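Local coordinates for protein TipC2 (Streptococcus intermedius B196, PDB 6DHX) that probably acts as an immunity protein that protects the producing cell against an antibacterial toxin exported by the type VII secretion system, at residues K119-A124 / K189-K194; I92-E97 / V104-K109. All blocks are in the same frame, centred on the assembly; numbering follows the deposited sequence.

Contact 1: K119-A124 / K189-K194; sequences KSVKIA and KMQWEK
A parallel beta pairing, continued by a beta turn, joins strand 116-127 to strand 187-190 near the C-terminus, where Lys119 and Met190 (selenomethionine) face each other with CA atoms 4.7 Å apart. Two backbone bonds define the register. Lys119 N donates to Lys189 O at 2.8 Å, nearly straight at the hydrogen (169°), and Lys119 O accepts from Gln191 N. A type I turn runs from Met190 to Glu193, and beyond the Gln191 N bond a side chain continues the pairing: Gln191 OE1 accepts from Val121 N at 2.8 Å, with the donor nearly in line with the amide C=O. Gln191 reaches that far because CG stands anti to its backbone N (chi1 -176°) and the rest of the chain is extended. A water bridges the other end of the same amide, accepting from Gln191 NE2 and donating to Val121 O, while Glu137 also bonds to NE2.

The turn folds the indole of Trp192 back over the strand. Its six-membered ring meets Val121 CG2, which comes to 3.3 Å from CE3, and Lys119 CB, which lies 3.7 Å from CH2; both approach obliquely. Met190 CG covers one face of the indole, 3.3 Å above its centre. Lys119 runs alongside Met190, pointing the same way, with a bend at chi3 (66°), and its ammonium has a cation-pi partner in Tyr158. Past the two backbone bonds, then, the Gln191 amide stands in for a backbone peptide as partner of Val121, while the indole packs between Val121 and Lys119 of the strand and Ala151 and Leu154 of helix 151-173, with its N-H satisfied by Asp155.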
loop_
_atom_site.group_PDB
_atom_site.type_symbol
_atom_site.label_atom_id
_atom_site.label_comp_id
_atom_site.label_asym_id
_atom_site.label_seq_id
_atom_site.Cartn_x
_atom_site.Cartn_y
_atom_site.Cartn_z
ATOM N N LYS A 119 -1.505 4.371 -8.622
ATOM C CA LYS A 119 -0.142 4.083 -8.201
ATOM C C LYS A 119 0.631 5.378 -8.380
ATOM O O LYS A 119 0.521 6.017 -9.433
ATOM C CB LYS A 119 0.479 2.951 -9.038
ATOM C CG LYS A 119 -0.278 1.623 -8.900
ATOM C CD LYS A 119 -0.248 0.610 -10.061
ATOM C CE LYS A 119 1.093 0.027 -10.330
ATOM N NZ LYS A 119 0.967 -1.019 -11.407
ATOM N N SER A 120 1.341 5.807 -7.344
ATOM C CA SER A 120 2.078 7.067 -7.442
ATOM C C SER A 120 3.410 6.921 -6.694
ATOM O O SER A 120 3.662 5.913 -5.998
ATOM C CB SER A 120 1.196 8.216 -6.922
ATOM O OG SER A 120 1.073 8.158 -5.527
ATOM N N VAL A 121 4.291 7.906 -6.878
ATOM C CA VAL A 121 5.661 7.865 -6.358
ATOM C C VAL A 121 5.952 9.148 -5.597
ATOM O O VAL A 121 5.691 10.256 -6.107
ATOM C CB VAL A 121 6.709 7.737 -7.480
ATOM C CG1 VAL A 121 7.996 7.379 -6.869
ATOM C CG2 VAL A 121 6.333 6.732 -8.471
ATOM N N LYS A 122 6.551 9.006 -4.424
ATOM C CA LYS A 122 6.961 10.120 -3.586
ATOM C C LYS A 122 8.402 9.893 -3.141
ATOM O O LYS A 122 8.972 8.801 -3.297
ATOM C CB LYS A 122 6.035 10.238 -2.355
ATOM C CG LYS A 122 4.545 10.466 -2.670
ATOM C CD LYS A 122 3.742 10.475 -1.355
ATOM C CE LYS A 122 2.211 10.476 -1.563
ATOM N NZ LYS A 122 1.861 10.463 -2.990
ATOM N N ILE A 123 8.991 10.932 -2.554
ATOM C CA ILE A 123 10.348 10.893 -2.048
ATOM C C ILE A 123 10.321 11.264 -0.571
ATOM O O ILE A 123 9.530 12.113 -0.150
ATOM C CB ILE A 123 11.261 11.863 -2.845
ATOM C CG1 ILE A 123 11.410 11.368 -4.296
ATOM C CG2 ILE A 123 12.569 12.032 -2.171
ATOM C CD1 ILE A 123 12.282 10.078 -4.428
ATOM N N ALA A 124 11.167 10.614 0.222
ATOM C CA ALA A 124 11.444 11.033 1.592
ATOM C C ALA A 124 12.915 11.403 1.720
ATOM O O ALA A 124 13.789 10.629 1.313
ATOM C CB ALA A 124 11.095 9.914 2.596
ATOM N N LYS A 189 -4.537 3.169 -12.582
ATOM C CA LYS A 189 -3.919 4.400 -13.085
ATOM C C LYS A 189 -2.522 4.497 -12.496
ATOM O O LYS A 189 -2.355 4.411 -11.285
ATOM C CB LYS A 189 -4.739 5.624 -12.710
ATOM C CG LYS A 189 -6.129 5.596 -13.310
ATOM C CD LYS A 189 -6.900 6.874 -13.026
ATOM C CE LYS A 189 -8.316 6.788 -13.599
ATOM N NZ LYS A 189 -9.142 7.969 -13.218
HETATM N N MSE A 190 -1.522 4.674 -13.349
HETATM C CA MSE A 190 -0.149 4.621 -12.879
HETATM C C MSE A 190 0.523 5.925 -13.232
HETATM O O MSE A 190 0.536 6.305 -14.402
HETATM C CB MSE A 190 0.545 3.425 -13.521
HETATM C CG MSE A 190 2.027 3.293 -13.350
HETATM SE SE MSE A 190 2.428 1.413 -13.850
HETATM C CE MSE A 190 0.701 0.811 -13.932
ATOM N N GLN A 191 1.023 6.623 -12.205
ATOM C CA GLN A 191 1.616 7.943 -12.416
ATOM C C GLN A 191 2.775 7.892 -13.410
ATOM O O GLN A 191 2.956 8.812 -14.226
ATOM C CB GLN A 191 2.096 8.510 -11.079
ATOM C CG GLN A 191 2.644 9.948 -11.174
ATOM C CD GLN A 191 3.228 10.453 -9.857
ATOM O OE1 GLN A 191 3.450 9.684 -8.903
ATOM N NE2 GLN A 191 3.512 11.746 -9.812
ATOM N N TRP A 192 3.577 6.838 -13.357
ATOM C CA TRP A 192 4.799 6.772 -14.144
ATOM C C TRP A 192 4.608 6.092 -15.504
ATOM O O TRP A 192 5.600 5.707 -16.136
ATOM C CB TRP A 192 5.883 6.049 -13.339
ATOM C CG TRP A 192 5.566 4.617 -12.957
ATOM C CD1 TRP A 192 5.763 3.502 -13.709
ATOM C CD2 TRP A 192 5.056 4.159 -11.690
ATOM N NE1 TRP A 192 5.398 2.368 -12.993
ATOM C CE2 TRP A 192 4.955 2.753 -11.757
ATOM C CE3 TRP A 192 4.663 4.805 -10.517
ATOM C CZ2 TRP A 192 4.511 1.972 -10.675
ATOM C CZ3 TRP A 192 4.196 4.029 -9.449
ATOM C CH2 TRP A 192 4.128 2.632 -9.536
ATOM N N GLU A 193 3.369 5.977 -15.980
ATOM C CA GLU A 193 3.094 5.179 -17.173
ATOM C C GLU A 193 3.864 5.671 -18.378
ATOM O O GLU A 193 4.278 4.870 -19.224
ATOM C CB GLU A 193 1.614 5.216 -17.508
ATOM C CG GLU A 193 1.270 4.372 -18.698
ATOM C CD GLU A 193 -0.142 4.605 -19.171
ATOM O OE1 GLU A 193 -0.993 4.967 -18.328
ATOM O OE2 GLU A 193 -0.399 4.435 -20.386
ATOM N N LYS A 194 4.073 6.974 -18.479
ATOM C CA LYS A 194 4.758 7.507 -19.648
ATOM C C LYS A 194 6.191 7.926 -19.354
ATOM O O LYS A 194 6.849 8.473 -20.236
ATOM C CB LYS A 194 3.932 8.654 -20.235
ATOM C CG LYS A 194 2.531 8.191 -20.626
ATOM C CD LYS A 194 1.819 9.104 -21.607
ATOM C CE LYS A 194 1.119 10.257 -20.905
ATOM N NZ LYS A 194 -0.294 10.396 -21.366
HETATM O O HOH W 1 4.435 12.302 -7.171
#

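Contact 2: I92-E97 / V104-K109; sequences IYFEKE and VRIWNK
Phe94 and Ile106 touch on the helix-facing side of the sheet: Ile106 CB sits over one face of the phenyl ring, 4.0 Å from its centroid, a CH-pi contact. Ile106 CD1 comes within 3.6 Å of Phe94 CZ. With chi1 at 61°, Phe94 CG lies between its backbone N and carbonyl carbon, which turns the ring toward the neighbouring strand. Further along this face Asn108 doubles a backbone bond, since Ile92 O accepts from both Asn108 N (2.9 Å) and Asn108 ND2 (3.0 Å). The two donors arrive from opposite faces of the carbonyl plane, the side-chain amide from well out of it.

Tyr93, Glu95, Arg105 and Trp107 occupy the other face. The phenol and indole lie side by side with planes 35° apart, Trp107 CZ3 over one face of the Tyr93 ring. Glu95 and Arg105 form a salt bridge, although the modelled place of OE2 is less sure; Glu95 OE1 pairs with Arg103.

Beneath these side chains, reciprocal backbone bonds join Phe94 to Ile106 and Lys96 to Val104. In the next shell, Ile161 of helix 151-173 packs on Phe94, and Lys76 bonds to Tyr93 OH. The axes of segments 92-97 and 104-109 approach to 4.7 Å at 168°, and hydrogen-bonded and non-hydrogen-bonded pairs alternate; because strands 89-99 and 102-111 follow each other in the chain, this is a beta hairpin.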
loop_
_atom_site.group_PDB
_atom_site.type_symbol
_atom_site.label_atom_id
_atom_site.label_comp_id
_atom_site.label_asym_id
_atom_site.label_seq_id
_atom_site.Cartn_x
_atom_site.Cartn_y
_atom_site.Cartn_z
ATOM N N ILE A 92 -1.904 0.733 0.109
ATOM C CA ILE A 92 -0.745 -0.144 0.261
ATOM C C ILE A 92 0.462 0.693 -0.140
ATOM O O ILE A 92 0.495 1.217 -1.252
ATOM C CB ILE A 92 -0.857 -1.387 -0.641
ATOM C CG1 ILE A 92 -2.104 -2.213 -0.253
ATOM C CG2 ILE A 92 0.477 -2.204 -0.623
ATOM C CD1 ILE A 92 -2.514 -3.195 -1.388
ATOM N N TYR A 93 1.449 0.833 0.736
ATOM C CA TYR A 93 2.624 1.581 0.327
ATOM C C TYR A 93 3.884 0.929 0.864
ATOM O O TYR A 93 3.869 0.128 1.804
ATOM C CB TYR A 93 2.556 3.064 0.744
ATOM C CG TYR A 93 2.651 3.365 2.220
ATOM C CD1 TYR A 93 1.524 3.311 3.040
ATOM C CD2 TYR A 93 3.876 3.750 2.781
ATOM C CE1 TYR A 93 1.621 3.615 4.415
ATOM C CE2 TYR A 93 3.987 4.045 4.121
ATOM C CZ TYR A 93 2.863 3.978 4.946
ATOM O OH TYR A 93 2.977 4.302 6.302
ATOM N N PHE A 94 4.998 1.274 0.219
ATOM C CA PHE A 94 6.258 0.751 0.686
ATOM C C PHE A 94 7.340 1.745 0.338
ATOM O O PHE A 94 7.153 2.643 -0.501
ATOM C CB PHE A 94 6.576 -0.626 0.094
ATOM C CG PHE A 94 6.686 -0.656 -1.438
ATOM C CD1 PHE A 94 5.554 -0.864 -2.227
ATOM C CD2 PHE A 94 7.928 -0.536 -2.063
ATOM C CE1 PHE A 94 5.646 -0.936 -3.629
ATOM C CE2 PHE A 94 8.023 -0.593 -3.456
ATOM C CZ PHE A 94 6.889 -0.828 -4.244
ATOM N N GLU A 95 8.458 1.602 1.038
ATOM C CA GLU A 95 9.571 2.546 0.951
ATOM C C GLU A 95 10.881 1.782 0.871
ATOM O O GLU A 95 11.038 0.711 1.474
ATOM C CB GLU A 95 9.612 3.522 2.163
ATOM C CG GLU A 95 8.298 4.292 2.439
ATOM C CD GLU A 95 8.457 5.394 3.499
ATOM O OE1 GLU A 95 9.518 5.458 4.155
ATOM O OE2 GLU A 95 7.502 6.189 3.682
ATOM N N LYS A 96 11.813 2.336 0.103
ATOM C CA LYS A 96 13.102 1.724 -0.184
ATOM C C LYS A 96 14.155 2.813 -0.198
ATOM O O LYS A 96 13.936 3.907 -0.741
ATOM C CB LYS A 96 13.080 1.005 -1.539
ATOM C CG LYS A 96 14.286 0.099 -1.799
ATOM C CD LYS A 96 14.262 -0.438 -3.219
ATOM C CE LYS A 96 15.158 0.395 -4.126
ATOM N NZ LYS A 96 16.579 0.414 -3.663
ATOM N N GLU A 97 15.301 2.532 0.395
ATOM C CA GLU A 97 16.374 3.504 0.297
ATOM C C GLU A 97 16.911 3.504 -1.139
ATOM O O GLU A 97 17.084 2.440 -1.741
ATOM C CB GLU A 97 17.475 3.180 1.308
ATOM C CG GLU A 97 18.479 4.314 1.448
ATOM C CD GLU A 97 19.782 3.880 2.112
ATOM O OE1 GLU A 97 20.039 2.652 2.187
ATOM O OE2 GLU A 97 20.552 4.774 2.540
ATOM N N VAL A 104 12.606 6.267 -1.740
ATOM C CA VAL A 104 11.439 6.340 -2.603
ATOM C C VAL A 104 10.267 5.687 -1.884
ATOM O O VAL A 104 10.425 4.736 -1.116
ATOM C CB VAL A 104 11.725 5.666 -3.958
ATOM C CG1 VAL A 104 11.848 4.128 -3.777
ATOM C CG2 VAL A 104 10.682 6.008 -4.970
ATOM N N ARG A 105 9.087 6.249 -2.073
ATOM C CA ARG A 105 7.869 5.704 -1.490
ATOM C C ARG A 105 6.935 5.418 -2.638
ATOM O O ARG A 105 6.608 6.327 -3.402
ATOM C CB ARG A 105 7.216 6.696 -0.544
ATOM C CG ARG A 105 8.160 7.497 0.304
ATOM C CD ARG A 105 7.370 8.626 0.985
ATOM N NE ARG A 105 6.694 8.209 2.225
ATOM C CZ ARG A 105 5.509 7.602 2.320
ATOM N NH1 ARG A 105 5.023 7.302 3.523
ATOM N NH2 ARG A 105 4.832 7.253 1.239
ATOM N N ILE A 106 6.493 4.177 -2.774
ATOM C CA ILE A 106 5.543 3.863 -3.824
ATOM C C ILE A 106 4.202 3.627 -3.140
ATOM O O ILE A 106 4.096 2.808 -2.213
ATOM C CB ILE A 106 6.028 2.677 -4.681
ATOM C CG1 ILE A 106 7.276 3.145 -5.456
ATOM C CG2 ILE A 106 5.002 2.262 -5.695
ATOM C CD1 ILE A 106 8.001 2.023 -6.228
ATOM N N TRP A 107 3.198 4.355 -3.609
ATOM C CA TRP A 107 1.950 4.642 -2.923
ATOM C C TRP A 107 0.816 4.142 -3.797
ATOM O O TRP A 107 0.657 4.608 -4.932
ATOM C CB TRP A 107 1.904 6.167 -2.781
ATOM C CG TRP A 107 0.912 6.778 -2.010
ATOM C CD1 TRP A 107 -0.309 7.232 -2.437
ATOM C CD2 TRP A 107 1.034 7.158 -0.657
ATOM N NE1 TRP A 107 -0.957 7.860 -1.414
ATOM C CE2 TRP A 107 -0.159 7.823 -0.302
ATOM C CE3 TRP A 107 2.040 7.017 0.292
ATOM C CZ2 TRP A 107 -0.382 8.330 0.979
ATOM C CZ3 TRP A 107 1.810 7.513 1.568
ATOM C CH2 TRP A 107 0.614 8.161 1.896
ATOM N N ASN A 108 0.018 3.195 -3.292
ATOM C CA ASN A 108 -0.920 2.495 -4.170
ATOM C C ASN A 108 -2.263 2.536 -3.480
ATOM O O ASN A 108 -2.487 1.777 -2.527
ATOM C CB ASN A 108 -0.486 1.062 -4.409
ATOM C CG ASN A 108 0.988 0.990 -4.811
ATOM O OD1 ASN A 108 1.306 1.293 -5.969
ATOM N ND2 ASN A 108 1.886 0.646 -3.864
ATOM N N LYS A 109 -3.111 3.450 -3.928
ATOM C CA LYS A 109 -4.335 3.758 -3.201
ATOM C C LYS A 109 -5.532 3.252 -3.998
ATOM O O LYS A 109 -5.748 3.702 -5.117
ATOM C CB LYS A 109 -4.447 5.266 -2.978
ATOM C CG LYS A 109 -5.700 5.613 -2.151
ATOM C CD LYS A 109 -5.578 7.080 -1.700
ATOM C CE LYS A 109 -6.875 7.692 -1.178
ATOM N NZ LYS A 109 -6.789 9.200 -0.829
#

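Contact 2 closes before contact 1 opens along the chain, and their centres lie about 9 Å apart in one mixed sheet. Strands 102-111 and 116-127 are consecutive in sequence and adjacent in the sheet, so strand 116-127, which follows the hairpin of contact 2, pairs with 102-111 and also with 187-190, from much later in the chain. Ser120 N lies 2.8 Å from Trp107 O, and Val121 CG1 packs on Val104 CG2 at 3.6 Å. Helix 151-173 packs against residues of both contacts. It belongs to the connection, about half helical, between the segments of contact 1, which adds a parallel strand from late in the chain to a sheet whose other pairings are antiparallel.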